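Local atomic coordinates of TlmII (Streptoalloteichus hindustanus, PDB entry 4HVM), a protein that probably acts in the nonribosomal peptide assembly of the antibiotic tallysomycin, as a condensation-domain protein of the CoA-dependent acyltransferase clan. Residues 120-125 against 136-141. Numbering follows the deposited sequence.
Sequences PLVRLH and LGVVAH
Arg-123 and His-125 pair in antiparallel register with Val-139 and Gly-137, each through two backbone hydrogen bonds, in a hairpin whose strand axes run at 163° and come within 4.5 Å. Arg-123 N reaches Val-139 O at 2.9 Å, almost perfectly straight, and His-125 N reaches Gly-137 O at 2.7 Å. One more bond, His-141 N to Leu-121 O at 2.9 Å, extends the ladder past the start of the first strand.

On the face carrying Arg-123, Val-139 touches two polar side chains, one with each methyl. Its CG1, anti to the backbone N (chi1 180°), lies 3.6 Å from Arg-123 NH1, while CG2 lies 3.7 Å from His-125 CD2. Gly-137, with no side chain, lies opposite His-125 in the register. Asp-109 of helix 98-110 takes up both polar ends, as a salt bridge to Arg-123 NH1 and a hydrogen bond to His-125 NE2, which probably helps hold the two side chains beside the valine.

Between these two strands the other face is lined by Val-122, Leu-124, Val-138 and Ala-140, all apolar. Val-138 CG2 meets Leu-124 CD2 at 3.9 Å and Val-122 CG1 slightly farther off; Val-122 CG2 turns instead to Ala-140 CB, 3.9 Å away.

The pair lies inside the mixed sheet of the condensation-type fold, between strands 87-91 and 36-44. Helix 98-110 covers the Arg-123 face, and helix 147-161 packs on Leu-136 and Val-138.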
ATOM      1  N   PRO A 120     -17.556   0.882  12.323  1.00 30.32           N
ATOM      2  CA  PRO A 120     -16.367   1.732  12.196  1.00 32.26           C
ATOM      3  C   PRO A 120     -15.306   1.089  11.305  1.00 24.70           C
ATOM      4  O   PRO A 120     -14.935  -0.064  11.526  1.00 22.00           O
ATOM      5  CB  PRO A 120     -15.857   1.845  13.641  1.00 31.97           C
ATOM      6  CG  PRO A 120     -16.525   0.730  14.390  1.00 23.10           C
ATOM      7  CD  PRO A 120     -17.852   0.565  13.731  1.00 20.24           C
ATOM      8  N   LEU A 121     -14.826   1.834  10.313  1.00 23.44           N
ATOM      9  CA  LEU A 121     -13.875   1.310   9.338  1.00 17.86           C
ATOM     10  C   LEU A 121     -12.433   1.698   9.663  1.00 20.14           C
ATOM     11  O   LEU A 121     -11.499   1.293   8.970  1.00 19.70           O
ATOM     12  CB  LEU A 121     -14.247   1.772   7.928  1.00 14.03           C
ATOM     13  CG  LEU A 121     -15.644   1.384   7.450  1.00 18.77           C
ATOM     14  CD1 LEU A 121     -15.889   1.886   6.038  1.00 15.45           C
ATOM     15  CD2 LEU A 121     -15.818  -0.121   7.517  1.00 26.37           C
ATOM     16  N   VAL A 122     -12.261   2.495  10.712  1.00 17.23           N
ATOM     17  CA  VAL A 122     -10.936   2.845  11.208  1.00 14.79           C
ATOM     18  C   VAL A 122     -10.882   2.610  12.709  1.00 22.88           C
ATOM     19  O   VAL A 122     -11.450   3.375  13.487  1.00 26.96           O
ATOM     20  CB  VAL A 122     -10.582   4.310  10.911  1.00 15.61           C
ATOM     21  CG1 VAL A 122      -9.258   4.677  11.562  1.00 15.95           C
ATOM     22  CG2 VAL A 122     -10.527   4.545   9.408  1.00 19.92           C
ATOM     23  N   ARG A 123     -10.203   1.540  13.111  1.00 22.05           N
ATOM     24  CA  ARG A 123     -10.101   1.179  14.521  1.00 17.71           C
ATOM     25  C   ARG A 123      -8.715   1.496  15.076  1.00 19.84           C
ATOM     26  O   ARG A 123      -7.704   1.094  14.507  1.00 33.81           O
ATOM     27  CB  ARG A 123     -10.418  -0.307  14.710  1.00 23.20           C
ATOM     28  CG  ARG A 123     -11.854  -0.670  14.369  1.00 21.33           C
ATOM     29  CD  ARG A 123     -12.042  -2.170  14.210  1.00 19.25           C
ATOM     30  NE  ARG A 123     -12.712  -2.479  12.951  1.00 29.29           N
ATOM     31  CZ  ARG A 123     -12.289  -3.389  12.081  1.00 27.23           C
ATOM     32  NH1 ARG A 123     -11.197  -4.098  12.335  1.00 27.55           N
ATOM     33  NH2 ARG A 123     -12.965  -3.595  10.959  1.00 31.38           N
ATOM     34  N   LEU A 124      -8.674   2.224  16.186  1.00 16.68           N
ATOM     35  CA  LEU A 124      -7.413   2.519  16.851  1.00 13.43           C
ATOM     36  C   LEU A 124      -7.235   1.567  18.022  1.00 21.32           C
ATOM     37  O   LEU A 124      -8.119   1.451  18.870  1.00 24.24           O
ATOM     38  CB  LEU A 124      -7.365   3.973  17.327  1.00 15.69           C
ATOM     39  CG  LEU A 124      -7.395   5.039  16.238  1.00 18.72           C
ATOM     40  CD1 LEU A 124      -7.234   6.428  16.832  1.00 17.79           C
ATOM     41  CD2 LEU A 124      -6.315   4.765  15.201  1.00 24.73           C
ATOM     42  N   HIS A 125      -6.101   0.875  18.058  1.00 23.34           N
ATOM     43  CA  HIS A 125      -5.804  -0.047  19.149  1.00 18.48           C
ATOM     44  C   HIS A 125      -4.762   0.538  20.102  1.00 19.55           C
ATOM     45  O   HIS A 125      -3.715   1.018  19.670  1.00 27.48           O
ATOM     46  CB  HIS A 125      -5.329  -1.397  18.603  1.00 14.02           C
ATOM     47  CG  HIS A 125      -6.393  -2.169  17.884  1.00 19.07           C
ATOM     48  ND1 HIS A 125      -7.087  -3.204  18.472  1.00 22.09           N
ATOM     49  CD2 HIS A 125      -6.881  -2.059  16.624  1.00 12.22           C
ATOM     50  CE1 HIS A 125      -7.959  -3.696  17.607  1.00 17.00           C
ATOM     51  NE2 HIS A 125      -7.852  -3.018  16.479  1.00 20.89           N
ATOM     52  N   LEU A 136       0.440   1.645  19.757  1.00 16.70           N
ATOM     53  CA  LEU A 136      -0.718   2.311  19.179  1.00 14.40           C
ATOM     54  C   LEU A 136      -0.879   1.821  17.750  1.00 17.44           C
ATOM     55  O   LEU A 136      -0.067   2.143  16.886  1.00 27.40           O
ATOM     56  CB  LEU A 136      -0.535   3.827  19.187  1.00 15.11           C
ATOM     57  CG  LEU A 136      -1.683   4.636  18.578  1.00 24.55           C
ATOM     58  CD1 LEU A 136      -2.873   4.750  19.530  1.00 15.63           C
ATOM     59  CD2 LEU A 136      -1.198   6.006  18.144  1.00 22.83           C
ATOM     60  N   GLY A 137      -1.920   1.038  17.500  1.00 15.93           N
ATOM     61  CA  GLY A 137      -2.119   0.464  16.184  1.00 11.71           C
ATOM     62  C   GLY A 137      -3.371   0.967  15.496  1.00 16.71           C
ATOM     63  O   GLY A 137      -4.324   1.388  16.150  1.00 19.45           O
ATOM     64  N   VAL A 138      -3.365   0.925  14.169  1.00 15.52           N
ATOM     65  CA  VAL A 138      -4.538   1.299  13.391  1.00 10.72           C
ATOM     66  C   VAL A 138      -4.919   0.177  12.430  1.00 21.66           C
ATOM     67  O   VAL A 138      -4.068  -0.396  11.748  1.00 20.24           O
ATOM     68  CB  VAL A 138      -4.326   2.627  12.617  1.00 10.80           C
ATOM     69  CG1 VAL A 138      -3.112   2.541  11.698  1.00 14.77           C
ATOM     70  CG2 VAL A 138      -5.570   2.996  11.828  1.00 10.85           C
ATOM     71  N   VAL A 139      -6.205  -0.149  12.403  1.00 20.41           N
ATOM     72  CA  VAL A 139      -6.733  -1.128  11.463  1.00 10.17           C
ATOM     73  C   VAL A 139      -7.786  -0.442  10.606  1.00 16.98           C
ATOM     74  O   VAL A 139      -8.873  -0.127  11.088  1.00 17.97           O
ATOM     75  CB  VAL A 139      -7.361  -2.319  12.193  1.00 10.51           C
ATOM     76  CG1 VAL A 139      -7.911  -3.322  11.194  1.00 10.50           C
ATOM     77  CG2 VAL A 139      -6.339  -2.974  13.107  1.00 10.47           C
ATOM     78  N   ALA A 140      -7.471  -0.208   9.337  1.00 10.11           N
ATOM     79  CA  ALA A 140      -8.315   0.661   8.525  1.00 12.73           C
ATOM     80  C   ALA A 140      -8.672   0.130   7.143  1.00 15.35           C
ATOM     81  O   ALA A 140      -7.886  -0.562   6.500  1.00 22.99           O
ATOM     82  CB  ALA A 140      -7.676   2.036   8.404  1.00 11.31           C
ATOM     83  N   HIS A 141      -9.874   0.481   6.701  1.00 15.09           N
ATOM     84  CA  HIS A 141     -10.333   0.196   5.350  1.00 17.03           C
ATOM     85  C   HIS A 141      -9.526   1.051   4.378  1.00 17.84           C
ATOM     86  O   HIS A 141      -9.300   2.237   4.629  1.00 28.22           O
ATOM     87  CB  HIS A 141     -11.819   0.535   5.247  1.00 24.28           C
ATOM     88  CG  HIS A 141     -12.507  -0.073   4.066  1.00 22.69           C
ATOM     89  ND1 HIS A 141     -12.304   0.369   2.777  1.00 19.99           N
ATOM     90  CD2 HIS A 141     -13.410  -1.078   3.983  1.00 18.81           C
ATOM     91  CE1 HIS A 141     -13.049  -0.342   1.950  1.00 17.88           C
ATOM     92  NE2 HIS A 141     -13.729  -1.228   2.656  1.00 14.65           N
TER